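Local coordinates for protein Keto/oxoacid ferredoxin oxidoreductase, gamma subunit (Geobacter sulfurreducens, PDB 3ON3) that probably serves as the gamma subunit of a 2-oxoacid:ferredoxin oxidoreductase, which oxidises 2-oxoacids and passes the electrons to ferredoxin, at residues B[95-100]-B[112-117]; B[139-144]-B[177-182]; B[125-130]-B[164-169]; B[9-14]-B[72-77]; B[31-36]-B[145-150]. All blocks are in the same frame, centred on the assembly; numbering follows the deposited sequence.

Contact 1 (B[95-100]-B[112-117])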
# COMPACT_ATOMS: atom_id res chain seq x y z
N LEU B 95 5.17 -20.78 7.36
CA LEU B 95 6.07 -20.48 6.27
C LEU B 95 5.46 -20.95 4.97
O LEU B 95 5.33 -22.12 4.74
CB LEU B 95 7.44 -21.13 6.48
CG LEU B 95 8.39 -21.04 5.28
CD1 LEU B 95 8.63 -19.60 4.88
CD2 LEU B 95 9.72 -21.76 5.54
N LEU B 96 5.06 -20.00 4.13
CA LEU B 96 4.46 -20.32 2.85
C LEU B 96 5.37 -19.88 1.73
O LEU B 96 5.73 -18.69 1.62
CB LEU B 96 3.09 -19.63 2.71
CG LEU B 96 2.41 -19.66 1.34
CD1 LEU B 96 1.91 -21.08 0.98
CD2 LEU B 96 1.27 -18.66 1.29
N VAL B 97 5.75 -20.83 0.88
CA VAL B 97 6.64 -20.52 -0.23
C VAL B 97 6.06 -21.03 -1.54
O VAL B 97 5.14 -21.83 -1.54
CB VAL B 97 8.06 -21.12 0.00
CG1 VAL B 97 8.60 -20.69 1.36
CG2 VAL B 97 8.06 -22.65 -0.11
N ASP B 98 6.57 -20.53 -2.66
CA ASP B 98 6.29 -21.14 -3.95
C ASP B 98 7.27 -22.30 -4.17
O ASP B 98 8.48 -22.16 -3.96
CB ASP B 98 6.39 -20.13 -5.09
CG ASP B 98 6.22 -20.79 -6.46
OD1 ASP B 98 7.02 -21.67 -6.80
OD2 ASP B 98 5.28 -20.43 -7.19
N SER B 99 6.74 -23.45 -4.58
CA SER B 99 7.55 -24.68 -4.61
C SER B 99 8.41 -24.83 -5.86
O SER B 99 9.40 -25.57 -5.85
CB SER B 99 6.66 -25.91 -4.45
OG SER B 99 5.73 -26.01 -5.52
N ASP B 100 8.03 -24.15 -6.94
CA ASP B 100 8.82 -24.15 -8.16
C ASP B 100 10.08 -23.33 -7.97
O ASP B 100 11.17 -23.72 -8.41
CB ASP B 100 7.99 -23.58 -9.32
CG ASP B 100 6.96 -24.56 -9.84
OD1 ASP B 100 5.77 -24.19 -9.95
OD2 ASP B 100 7.34 -25.71 -10.14
N THR B 112 5.58 -25.46 7.58
CA THR B 112 5.91 -25.12 6.20
C THR B 112 4.92 -25.69 5.20
O THR B 112 4.62 -26.88 5.21
CB THR B 112 7.32 -25.61 5.84
OG1 THR B 112 8.27 -25.00 6.71
CG2 THR B 112 7.65 -25.24 4.41
N THR B 113 4.42 -24.82 4.33
CA THR B 113 3.57 -25.24 3.24
C THR B 113 4.14 -24.73 1.94
O THR B 113 4.56 -23.58 1.87
CB THR B 113 2.13 -24.71 3.39
OG1 THR B 113 1.57 -25.25 4.59
CG2 THR B 113 1.28 -25.13 2.19
N ALA B 114 4.15 -25.58 0.93
CA ALA B 114 4.72 -25.21 -0.36
C ALA B 114 3.84 -25.71 -1.49
O ALA B 114 3.47 -26.88 -1.52
CB ALA B 114 6.14 -25.79 -0.49
N PHE B 115 3.50 -24.82 -2.42
CA PHE B 115 2.82 -25.24 -3.64
C PHE B 115 3.12 -24.29 -4.77
O PHE B 115 3.78 -23.27 -4.56
CB PHE B 115 1.30 -25.48 -3.44
CG PHE B 115 0.46 -24.22 -3.33
CD1 PHE B 115 -0.14 -23.67 -4.45
CD2 PHE B 115 0.22 -23.64 -2.09
CE1 PHE B 115 -0.95 -22.54 -4.36
CE2 PHE B 115 -0.59 -22.50 -1.97
CZ PHE B 115 -1.18 -21.94 -3.12
N ASN B 116 2.67 -24.66 -5.96
CA ASN B 116 2.96 -23.89 -7.16
C ASN B 116 2.11 -22.63 -7.26
O ASN B 116 1.31 -22.48 -8.17
CB ASN B 116 2.78 -24.77 -8.41
CG ASN B 116 1.38 -25.33 -8.54
OD1 ASN B 116 0.59 -25.36 -7.58
ND2 ASN B 116 1.05 -25.79 -9.74
N ILE B 117 2.32 -21.71 -6.32
CA ILE B 117 1.57 -20.45 -6.26
C ILE B 117 1.54 -19.69 -7.58
O ILE B 117 0.49 -19.29 -8.06
CB ILE B 117 2.14 -19.51 -5.20
CG1 ILE B 117 2.02 -20.13 -3.80
CG2 ILE B 117 1.41 -18.17 -5.24
CD1 ILE B 117 2.81 -19.41 -2.70
O HOH W 1 4.10 -25.98 -11.18
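Edge strand 111-115 of the mixed sheet is joined here to its parallel neighbour 93-98, with Leu-95 beside Thr-112, Leu-96 beside Thr-113 and Val-97 beside Ala-114. Thr-113 N donates to Leu-95 O (2.9 Å) and Thr-113 O accepts from Val-97 N (3.2 Å), so the threonine backbone bonds on both sides of Leu-96. Past the last of these pairs, Ser-99 N still reaches Phe-115 O at 3.0 Å, but from above the carbonyl plane, 61° out of it. On one face Val-97 CG2 meets the Ala-114 methyl at 3.7 Å, next to Leu-95 and Thr-112, whose side chains lie alongside each other. On the other, Leu-96 sends CD1 toward CE2 of the Phe-115 ring (4.1 Å), while its CG meets Ile-117 CD1. Ile-117 also lays CG1 over one face of that ring, toward its rim. At the loop end a water bridges the segments, donating to Asp-100 OD1 (2.7 Å) and weakly accepting from Asn-116 ND2. Asp-98 turns its carboxylate to Ile-118 N and Leu-101 N. Strand 71-76 bonds to the other edge of 93-98, and helices 131-143 and 164-181 pack on the Leu-96 and Phe-115 face.

Contact 2 (B[139-144]-B[177-182])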
# COMPACT_ATOMS: atom_id res chain seq x y z
N MSE B 139 -2.58 -17.65 2.40
CA MSE B 139 -2.19 -17.09 3.69
C MSE B 139 -3.36 -17.01 4.66
O MSE B 139 -3.18 -17.14 5.87
CB MSE B 139 -1.62 -15.67 3.52
CG MSE B 139 -0.13 -15.59 3.58
SE MSE B 139 0.70 -16.38 5.18
CE MSE B 139 2.17 -17.08 4.15
N VAL B 140 -4.55 -16.75 4.12
CA VAL B 140 -5.78 -16.69 4.92
C VAL B 140 -6.11 -18.09 5.42
O VAL B 140 -6.38 -18.28 6.61
CB VAL B 140 -6.97 -16.08 4.10
CG1 VAL B 140 -8.31 -16.20 4.85
CG2 VAL B 140 -6.67 -14.60 3.73
N ALA B 141 -6.10 -19.07 4.51
CA ALA B 141 -6.29 -20.48 4.89
C ALA B 141 -5.36 -20.90 6.03
O ALA B 141 -5.83 -21.41 7.05
CB ALA B 141 -6.10 -21.40 3.69
N LEU B 142 -4.06 -20.64 5.88
CA LEU B 142 -3.06 -21.11 6.86
C LEU B 142 -3.03 -20.38 8.21
O LEU B 142 -2.76 -21.00 9.23
CB LEU B 142 -1.64 -21.10 6.25
CG LEU B 142 -1.39 -21.98 5.02
CD1 LEU B 142 -0.03 -21.66 4.42
CD2 LEU B 142 -1.51 -23.49 5.35
N THR B 143 -3.30 -19.09 8.24
CA THR B 143 -3.17 -18.34 9.49
C THR B 143 -4.46 -18.27 10.28
O THR B 143 -4.45 -18.20 11.52
CB THR B 143 -2.69 -16.89 9.24
OG1 THR B 143 -3.62 -16.21 8.38
CG2 THR B 143 -1.31 -16.90 8.59
N GLY B 144 -5.59 -18.28 9.57
CA GLY B 144 -6.88 -18.02 10.15
C GLY B 144 -6.95 -16.66 10.84
O GLY B 144 -7.72 -16.48 11.75
N LYS B 177 -5.63 -24.98 -2.22
CA LYS B 177 -4.35 -25.67 -2.37
C LYS B 177 -3.47 -25.59 -1.12
O LYS B 177 -2.81 -26.56 -0.77
CB LYS B 177 -3.57 -25.16 -3.58
CG LYS B 177 -4.20 -25.48 -4.92
CD LYS B 177 -3.19 -25.24 -6.03
CE LYS B 177 -3.76 -25.47 -7.40
NZ LYS B 177 -2.66 -25.64 -8.40
N ALA B 178 -3.46 -24.45 -0.45
CA ALA B 178 -2.74 -24.35 0.82
C ALA B 178 -3.24 -25.38 1.84
O ALA B 178 -2.44 -26.01 2.54
CB ALA B 178 -2.84 -22.97 1.39
N LEU B 179 -4.56 -25.54 1.93
CA LEU B 179 -5.13 -26.47 2.89
C LEU B 179 -4.67 -27.88 2.54
O LEU B 179 -4.29 -28.62 3.42
CB LEU B 179 -6.66 -26.36 2.93
CG LEU B 179 -7.15 -25.06 3.59
CD1 LEU B 179 -8.68 -24.92 3.51
CD2 LEU B 179 -6.66 -24.91 5.04
N ALA B 180 -4.68 -28.23 1.26
CA ALA B 180 -4.35 -29.58 0.84
C ALA B 180 -2.84 -29.84 0.82
O ALA B 180 -2.41 -30.97 0.97
CB ALA B 180 -4.97 -29.88 -0.52
N ALA B 181 -2.04 -28.79 0.68
CA ALA B 181 -0.59 -28.96 0.57
C ALA B 181 0.08 -29.03 1.94
O ALA B 181 1.15 -29.62 2.08
CB ALA B 181 0.04 -27.85 -0.28
N LYS B 182 -0.54 -28.44 2.95
CA LYS B 182 0.10 -28.34 4.25
C LYS B 182 0.28 -29.72 4.90
O LYS B 182 -0.35 -30.71 4.51
CB LYS B 182 -0.69 -27.40 5.16
CG LYS B 182 -2.01 -27.96 5.59
CD LYS B 182 -2.75 -27.01 6.53
CE LYS B 182 -4.12 -27.63 6.88
NZ LYS B 182 -4.83 -26.88 7.95
O HOH W 2 -5.07 -24.03 7.89
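Ala-141 and Leu-142, in the last turn of helix 131-143, meet the C-terminal turns of helix 164-181; the axes of the two short segments come within 8.7 Å at an angle of 45°. Just before them, Met-139, a selenomethionine, points away from helix 164-181 and packs on the sheet, against Phe-10, Leu-75 and Leu-96. Ala-141 points its methyl toward the other helix. There CB rests against Leu-179 CD2 at 3.8 Å and lies 4.3 Å from Ala-178 CB, so small side chains allow the helices to come close at this point. Its carbonyl has a polar link as well: a water donates to Ala-141 O (2.9 Å) and accepts from Lys-182 NZ (2.9 Å). Leu-142 has CG anti to its carbonyl carbon (chi1 -61°), which brings the branch over the Ala-178 methyl, with Leu-142 CG 4.0 Å from Ala-178 CB. Its CD2 continues to Lys-182 CD at 3.9 Å, the two side chains running past each other in opposite directions. The lysine chain is extended beyond CG, and its methylenes thus pass the leucine before the ammonium reaches the water. Thr-143 turns back on its own helix: N and OG1 both donate to Met-139 O, from opposite faces of the carbonyl plane. Across the helices no direct hydrogen bond forms. Cohesion therefore comes from alanine and leucine packing, with one water-mediated link to the exposed Lys-182, whose amine can stay hydrated while its aliphatic part is packed.

Contact 3 (B[125-130]-B[164-169])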
# COMPACT_ATOMS: atom_id res chain seq x y z
N VAL B 125 -5.73 -20.31 -13.26
CA VAL B 125 -6.56 -19.12 -13.39
C VAL B 125 -6.39 -18.51 -14.78
O VAL B 125 -7.33 -17.94 -15.33
CB VAL B 125 -6.18 -18.08 -12.33
CG1 VAL B 125 -7.00 -16.80 -12.53
CG2 VAL B 125 -6.39 -18.64 -10.95
N GLY B 126 -5.20 -18.63 -15.34
CA GLY B 126 -4.90 -18.03 -16.63
C GLY B 126 -4.53 -16.56 -16.58
O GLY B 126 -4.63 -15.87 -17.60
N ARG B 127 -4.12 -16.07 -15.41
CA ARG B 127 -3.60 -14.70 -15.30
C ARG B 127 -2.45 -14.58 -14.29
O ARG B 127 -2.65 -14.32 -13.10
CB ARG B 127 -4.73 -13.73 -14.93
CG ARG B 127 -4.33 -12.28 -15.04
CD ARG B 127 -5.54 -11.36 -14.87
NE ARG B 127 -5.26 -10.01 -15.35
CZ ARG B 127 -5.03 -9.72 -16.63
NH1 ARG B 127 -5.05 -10.68 -17.55
NH2 ARG B 127 -4.78 -8.46 -16.99
N GLU B 128 -1.23 -14.77 -14.80
CA GLU B 128 -0.02 -14.78 -13.98
C GLU B 128 0.04 -13.68 -12.91
O GLU B 128 0.39 -13.94 -11.76
CB GLU B 128 1.21 -14.70 -14.89
CG GLU B 128 2.50 -15.21 -14.28
CD GLU B 128 3.69 -15.04 -15.22
OE1 GLU B 128 4.74 -15.67 -14.96
OE2 GLU B 128 3.57 -14.28 -16.21
N ILE B 129 -0.28 -12.44 -13.28
CA ILE B 129 -0.16 -11.32 -12.35
C ILE B 129 -0.96 -11.44 -11.06
O ILE B 129 -0.73 -10.67 -10.12
CB ILE B 129 -0.55 -9.98 -13.01
CG1 ILE B 129 -1.93 -10.08 -13.64
CG2 ILE B 129 0.50 -9.54 -14.02
CD1 ILE B 129 -2.35 -8.83 -14.39
N VAL B 130 -1.92 -12.35 -11.00
CA VAL B 130 -2.72 -12.42 -9.79
C VAL B 130 -2.17 -13.45 -8.82
O VAL B 130 -2.86 -13.88 -7.89
CB VAL B 130 -4.24 -12.57 -10.06
CG1 VAL B 130 -4.76 -11.35 -10.87
CG2 VAL B 130 -4.56 -13.90 -10.76
N VAL B 164 -13.04 -9.61 -12.12
CA VAL B 164 -13.55 -10.01 -10.82
C VAL B 164 -13.67 -11.55 -10.68
O VAL B 164 -13.27 -12.11 -9.68
CB VAL B 164 -14.85 -9.22 -10.44
CG1 VAL B 164 -16.05 -9.74 -11.20
CG2 VAL B 164 -15.06 -9.24 -8.94
N GLU B 165 -14.17 -12.22 -11.71
CA GLU B 165 -14.19 -13.69 -11.74
C GLU B 165 -12.81 -14.34 -11.55
O GLU B 165 -12.66 -15.24 -10.72
CB GLU B 165 -14.82 -14.20 -13.04
CG GLU B 165 -16.26 -13.72 -13.26
CD GLU B 165 -16.37 -12.41 -14.06
OE1 GLU B 165 -15.39 -11.63 -14.14
OE2 GLU B 165 -17.46 -12.17 -14.61
N LEU B 166 -11.81 -13.87 -12.29
CA LEU B 166 -10.44 -14.41 -12.20
C LEU B 166 -9.82 -14.25 -10.80
O LEU B 166 -9.17 -15.13 -10.31
CB LEU B 166 -9.53 -13.78 -13.25
CG LEU B 166 -9.68 -14.25 -14.70
CD1 LEU B 166 -11.12 -14.65 -15.00
CD2 LEU B 166 -9.22 -13.17 -15.67
N ASN B 167 -10.02 -13.10 -10.18
CA ASN B 167 -9.52 -12.91 -8.84
C ASN B 167 -10.25 -13.77 -7.80
O ASN B 167 -9.62 -14.33 -6.91
CB ASN B 167 -9.50 -11.43 -8.45
CG ASN B 167 -8.41 -10.66 -9.17
OD1 ASN B 167 -7.39 -10.32 -8.59
ND2 ASN B 167 -8.61 -10.40 -10.46
N ARG B 168 -11.57 -13.89 -7.91
CA ARG B 168 -12.30 -14.80 -7.04
C ARG B 168 -11.72 -16.21 -7.16
O ARG B 168 -11.45 -16.86 -6.16
CB ARG B 168 -13.80 -14.81 -7.35
CG ARG B 168 -14.51 -16.11 -6.94
CD ARG B 168 -14.61 -16.32 -5.43
NE ARG B 168 -15.04 -17.69 -5.13
CZ ARG B 168 -15.48 -18.13 -3.95
NH1 ARG B 168 -15.57 -17.32 -2.91
NH2 ARG B 168 -15.82 -19.40 -3.81
N LYS B 169 -11.53 -16.67 -8.40
CA LYS B 169 -10.94 -17.97 -8.67
C LYS B 169 -9.53 -18.12 -8.09
O LYS B 169 -9.19 -19.15 -7.49
CB LYS B 169 -10.94 -18.25 -10.18
CG LYS B 169 -10.53 -19.68 -10.56
CD LYS B 169 -10.63 -19.90 -12.06
CE LYS B 169 -10.23 -21.31 -12.45
NZ LYS B 169 -11.13 -22.32 -11.80
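Val-125 and Leu-166 cross obliquely where the turn between helices 117-125 and 131-143 packs on the first turns of helix 164-181, a loop-on-helix contact in the helical layer beside the sheet. The valine has CG1 anti to its backbone N (chi1 176°), and this branch does the touching: it lies 3.5 Å from Leu-166 O and 4.0 Å from Leu-166 CB. CG2, the other branch, faces the aliphatic start of Lys-169, meeting its CG at 4.3 Å. Further out, Arg-127 stretches across Leu-166 at about a right angle, with CD 4.2 Å from Leu-166 CD2. The arginine chain is extended from CG to NE, and its guanidinium goes on to a cation-pi interaction with Phe-163, just ahead of the helix. Gly-126, with positive phi, turns the chain between these two side chains. No hydrogen bond spans the segments; the Asn-167 amide, on the inner side, is instead held by the chain just before its helix, ND2 donating to Phe-163 O. With ND2 so engaged, the methyl Val-130 CG1 meets the amide obliquely, 3.6 Å from Asn-167 OD1 and 4.0 Å from Asn-167 ND2.

Contact 4 (B[9-14]-B[72-77])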
# COMPACT_ATOMS: atom_id res chain seq x y z
N ARG B 9 4.31 -11.29 6.87
CA ARG B 9 5.08 -10.61 5.84
C ARG B 9 4.91 -11.31 4.52
O ARG B 9 4.88 -12.54 4.45
CB ARG B 9 6.56 -10.51 6.23
CG ARG B 9 6.76 -9.83 7.56
CD ARG B 9 8.22 -9.60 7.87
NE ARG B 9 8.39 -9.35 9.29
CZ ARG B 9 9.54 -9.07 9.88
NH1 ARG B 9 10.65 -8.98 9.16
NH2 ARG B 9 9.58 -8.87 11.19
N PHE B 10 4.78 -10.51 3.48
CA PHE B 10 4.64 -11.02 2.14
C PHE B 10 5.91 -10.62 1.43
O PHE B 10 6.16 -9.43 1.22
CB PHE B 10 3.43 -10.39 1.44
CG PHE B 10 2.12 -10.57 2.17
CD1 PHE B 10 1.27 -11.61 1.85
CD2 PHE B 10 1.75 -9.69 3.18
CE1 PHE B 10 0.06 -11.79 2.52
CE2 PHE B 10 0.54 -9.84 3.85
CZ PHE B 10 -0.31 -10.89 3.52
N SER B 11 6.73 -11.60 1.08
CA SER B 11 8.00 -11.28 0.43
C SER B 11 8.16 -12.00 -0.90
O SER B 11 7.52 -13.02 -1.16
CB SER B 11 9.20 -11.52 1.36
OG SER B 11 9.35 -12.89 1.72
N GLY B 12 9.02 -11.44 -1.73
CA GLY B 12 9.29 -12.01 -3.03
C GLY B 12 10.06 -10.96 -3.79
O GLY B 12 11.02 -10.40 -3.27
N ALA B 13 9.61 -10.67 -5.01
CA ALA B 13 10.31 -9.71 -5.85
C ALA B 13 9.43 -8.50 -6.10
O ALA B 13 8.25 -8.49 -5.77
CB ALA B 13 10.71 -10.35 -7.16
N GLY B 14 10.03 -7.49 -6.70
CA GLY B 14 9.44 -6.18 -6.85
C GLY B 14 8.10 -6.09 -7.52
O GLY B 14 7.18 -5.50 -6.98
N ASP B 72 4.90 -13.81 12.63
CA ASP B 72 4.17 -15.03 12.94
C ASP B 72 4.00 -15.87 11.69
O ASP B 72 3.83 -17.08 11.77
CB ASP B 72 2.82 -14.69 13.55
CG ASP B 72 2.95 -13.94 14.86
OD1 ASP B 72 3.01 -14.60 15.91
OD2 ASP B 72 2.99 -12.69 14.84
N ALA B 73 4.08 -15.23 10.54
CA ALA B 73 3.86 -15.91 9.28
C ALA B 73 4.64 -15.21 8.19
O ALA B 73 4.81 -13.99 8.22
CB ALA B 73 2.36 -15.91 8.93
N LEU B 74 5.09 -15.97 7.21
CA LEU B 74 5.88 -15.37 6.14
C LEU B 74 5.61 -16.00 4.78
O LEU B 74 5.71 -17.21 4.60
CB LEU B 74 7.37 -15.47 6.46
CG LEU B 74 8.29 -15.08 5.30
CD1 LEU B 74 8.37 -13.54 5.11
CD2 LEU B 74 9.68 -15.67 5.48
N LEU B 75 5.29 -15.15 3.82
CA LEU B 75 5.21 -15.60 2.44
C LEU B 75 6.52 -15.28 1.75
O LEU B 75 7.02 -14.18 1.88
CB LEU B 75 4.08 -14.87 1.71
CG LEU B 75 4.19 -15.10 0.20
CD1 LEU B 75 3.79 -16.53 -0.15
CD2 LEU B 75 3.34 -14.09 -0.57
N ALA B 76 7.06 -16.24 1.01
CA ALA B 76 8.23 -16.02 0.17
C ALA B 76 8.00 -16.59 -1.23
O ALA B 76 7.94 -17.81 -1.41
CB ALA B 76 9.49 -16.63 0.80
N LEU B 77 7.89 -15.72 -2.22
CA LEU B 77 7.64 -16.17 -3.58
C LEU B 77 8.94 -16.49 -4.34
O LEU B 77 8.91 -17.13 -5.40
CB LEU B 77 6.80 -15.13 -4.35
CG LEU B 77 5.31 -15.04 -3.97
CD1 LEU B 77 4.62 -13.89 -4.72
CD2 LEU B 77 4.58 -16.37 -4.21
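Strands 6-12 and 71-76 run parallel in the middle of the sheet, their short axes 4.6 Å apart at 20°, with Arg-9 beside Leu-74, Phe-10 beside Leu-75 and Ser-11 beside Ala-76. Backbone bonds alternate along the pair: Arg-9 N to Ala-73 O, Leu-75 N to Arg-9 O (2.7 Å), Ser-11 N to Leu-75 O, and Leu-77 N to Ser-11 O. Ser-11 adds a fifth bond from its side chain. With OG set between its backbone N and carbonyl carbon (chi1 64°), the hydroxyl donates to Leu-75 O at 2.7 Å, in the carbonyl plane on a lone pair. Ser-11 N reaches the same oxygen from above that plane, 37° out of it, so one residue grips Leu-75 O with two donors. On this face Leu-74 CD1 packs against both Arg-9 CB (3.7 Å) and Ser-11 OG (3.6 Å), while the extended arginine carries its guanidinium onward to salt bridges with Glu-7 and Asp-88. On the opposite face Phe-10 and Leu-75 cross at about a right angle; Leu-75 CD2 approaches the ring edge at CD1, 4.0 Å away, and Met-139 of helix 131-143 packs on both. Peptide groups of this buried pair bond from strand to strand, those of Phe-10 and Gly-12 turning to strand 52-59, and the serine hydroxyl, enclosed beside helix 79-85, finds its acceptor in the Leu-75 backbone.

Contact 5 (B[31-36]-B[145-150])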
# COMPACT_ATOMS: atom_id res chain seq x y z
N ILE B 31 -11.60 -3.08 8.14
CA ILE B 31 -12.86 -2.76 7.49
C ILE B 31 -13.88 -3.88 7.64
O ILE B 31 -15.03 -3.62 8.02
CB ILE B 31 -12.67 -2.50 5.99
CG1 ILE B 31 -11.65 -1.39 5.77
CG2 ILE B 31 -14.00 -2.13 5.36
CD1 ILE B 31 -11.32 -1.15 4.32
N TYR B 32 -13.48 -5.12 7.35
CA TYR B 32 -14.43 -6.24 7.34
C TYR B 32 -14.46 -7.08 8.60
O TYR B 32 -15.52 -7.43 9.07
CB TYR B 32 -14.29 -7.09 6.08
CG TYR B 32 -14.42 -6.23 4.85
CD1 TYR B 32 -15.67 -5.73 4.46
CD2 TYR B 32 -13.31 -5.87 4.13
CE1 TYR B 32 -15.79 -4.91 3.35
CE2 TYR B 32 -13.41 -5.04 3.03
CZ TYR B 32 -14.65 -4.57 2.64
OH TYR B 32 -14.72 -3.74 1.53
N ASP B 33 -13.31 -7.38 9.18
CA ASP B 33 -13.33 -8.25 10.36
C ASP B 33 -13.42 -7.52 11.69
O ASP B 33 -13.56 -8.15 12.73
CB ASP B 33 -12.16 -9.24 10.34
CG ASP B 33 -12.63 -10.68 10.17
OD1 ASP B 33 -13.85 -10.88 9.99
OD2 ASP B 33 -11.80 -11.61 10.22
N GLY B 34 -13.36 -6.19 11.65
CA GLY B 34 -13.52 -5.39 12.86
C GLY B 34 -12.28 -5.29 13.73
O GLY B 34 -12.33 -4.84 14.87
N LYS B 35 -11.14 -5.73 13.21
CA LYS B 35 -9.91 -5.60 13.98
C LYS B 35 -9.15 -4.31 13.62
O LYS B 35 -9.63 -3.49 12.84
CB LYS B 35 -9.03 -6.84 13.79
CG LYS B 35 -9.73 -8.14 14.17
CD LYS B 35 -8.92 -9.37 13.78
CE LYS B 35 -9.58 -10.65 14.31
NZ LYS B 35 -8.73 -11.86 14.09
N GLN B 36 -7.98 -4.14 14.23
CA GLN B 36 -7.10 -3.03 13.90
C GLN B 36 -5.97 -3.58 13.05
O GLN B 36 -5.64 -4.76 13.14
CB GLN B 36 -6.53 -2.41 15.17
CG GLN B 36 -7.56 -2.22 16.27
CD GLN B 36 -7.72 -0.77 16.66
OE1 GLN B 36 -7.59 0.13 15.83
NE2 GLN B 36 -8.03 -0.53 17.94
N VAL B 145 -6.14 -15.71 10.40
CA VAL B 145 -6.10 -14.42 11.09
C VAL B 145 -7.36 -13.58 10.80
O VAL B 145 -7.83 -12.84 11.67
CB VAL B 145 -4.78 -13.61 10.80
CG1 VAL B 145 -4.74 -13.08 9.37
CG2 VAL B 145 -4.64 -12.47 11.78
N VAL B 146 -7.91 -13.73 9.59
CA VAL B 146 -9.16 -13.07 9.21
C VAL B 146 -10.12 -14.12 8.66
O VAL B 146 -9.68 -15.16 8.18
CB VAL B 146 -8.94 -11.98 8.14
CG1 VAL B 146 -8.08 -10.85 8.70
CG2 VAL B 146 -8.28 -12.56 6.87
N SER B 147 -11.43 -13.84 8.72
CA SER B 147 -12.41 -14.76 8.15
C SER B 147 -12.20 -14.81 6.64
O SER B 147 -11.70 -13.86 6.04
CB SER B 147 -13.85 -14.33 8.47
OG SER B 147 -14.13 -13.03 7.93
N LYS B 148 -12.58 -15.93 6.04
CA LYS B 148 -12.52 -16.07 4.60
C LYS B 148 -13.39 -14.99 3.95
O LYS B 148 -13.02 -14.43 2.92
CB LYS B 148 -12.97 -17.48 4.17
CG LYS B 148 -12.94 -17.72 2.65
CD LYS B 148 -13.68 -19.02 2.24
CE LYS B 148 -13.41 -19.40 0.78
NZ LYS B 148 -14.39 -20.43 0.25
N GLU B 149 -14.54 -14.70 4.57
CA GLU B 149 -15.43 -13.67 4.05
C GLU B 149 -14.77 -12.28 4.03
O GLU B 149 -14.87 -11.57 3.03
CB GLU B 149 -16.78 -13.63 4.79
CG GLU B 149 -17.68 -12.45 4.37
CD GLU B 149 -19.02 -12.34 5.12
OE1 GLU B 149 -19.29 -13.11 6.07
OE2 GLU B 149 -19.83 -11.46 4.75
N ALA B 150 -14.11 -11.91 5.13
CA ALA B 150 -13.41 -10.63 5.25
C ALA B 150 -12.39 -10.47 4.13
O ALA B 150 -12.32 -9.44 3.46
CB ALA B 150 -12.70 -10.51 6.60
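Hydrogen bonds lead this contact, and the carboxylate of Asp-33 receives two of them from Ser-147. Ser-147 N donates to Asp-33 OD2 at 2.7 Å, on the syn side but tilted 31° out of the carboxylate plane, and Ser-147 OG donates to Asp-33 OD1 at 3.0 Å from above that plane. The same hydroxyl accepts from Ala-150 N (3.0 Å) as the helix N-cap; its chi1 of 61° lets OG serve both partners. Lys-35 extends to bring NZ to Val-145 O at 2.8 Å, nearly in line with the C=O. Among the packing contacts, Tyr-32 CB meets the Ala-150 methyl at 3.8 Å. That methyl lies against the carboxylate face that also receives the serine hydroxyl, 3.6 Å from Asp-33 CG. The tyrosine hydroxyl bonds to Ser-157, and Arg-48 of the second subunit packs against Tyr-32. The negative charge of Asp-33 stands at the amino end of helix 148-157, where the helix dipole would be expected to favour it. Two chain turns are thereby joined: the end of helix 18-32, closed by Gly-34 with positive phi, and a serine N-cap held by an aspartate from another helix end.

In the fold
Contacts 1 and 4 are strand pairings in one sheet, joined through Leu-96, whose backbone bonds to Leu-74 and Ala-76; contact 4 is fully buried at the middle, contact 1 only partly so at the edge. Contact 2 lies against this sheet, with Met-139 reaching both pairings, yet its own helix-to-helix face is near the surface. Contacts 2 and 3 share helix 164-181 at its two ends and depend on nonpolar packing without direct hydrogen bonds. Contact 5, about 24 Å from contact 1 between centres and across the chain's centre, relies on charged side chains and a helix cap, and is the one reached by the second subunit.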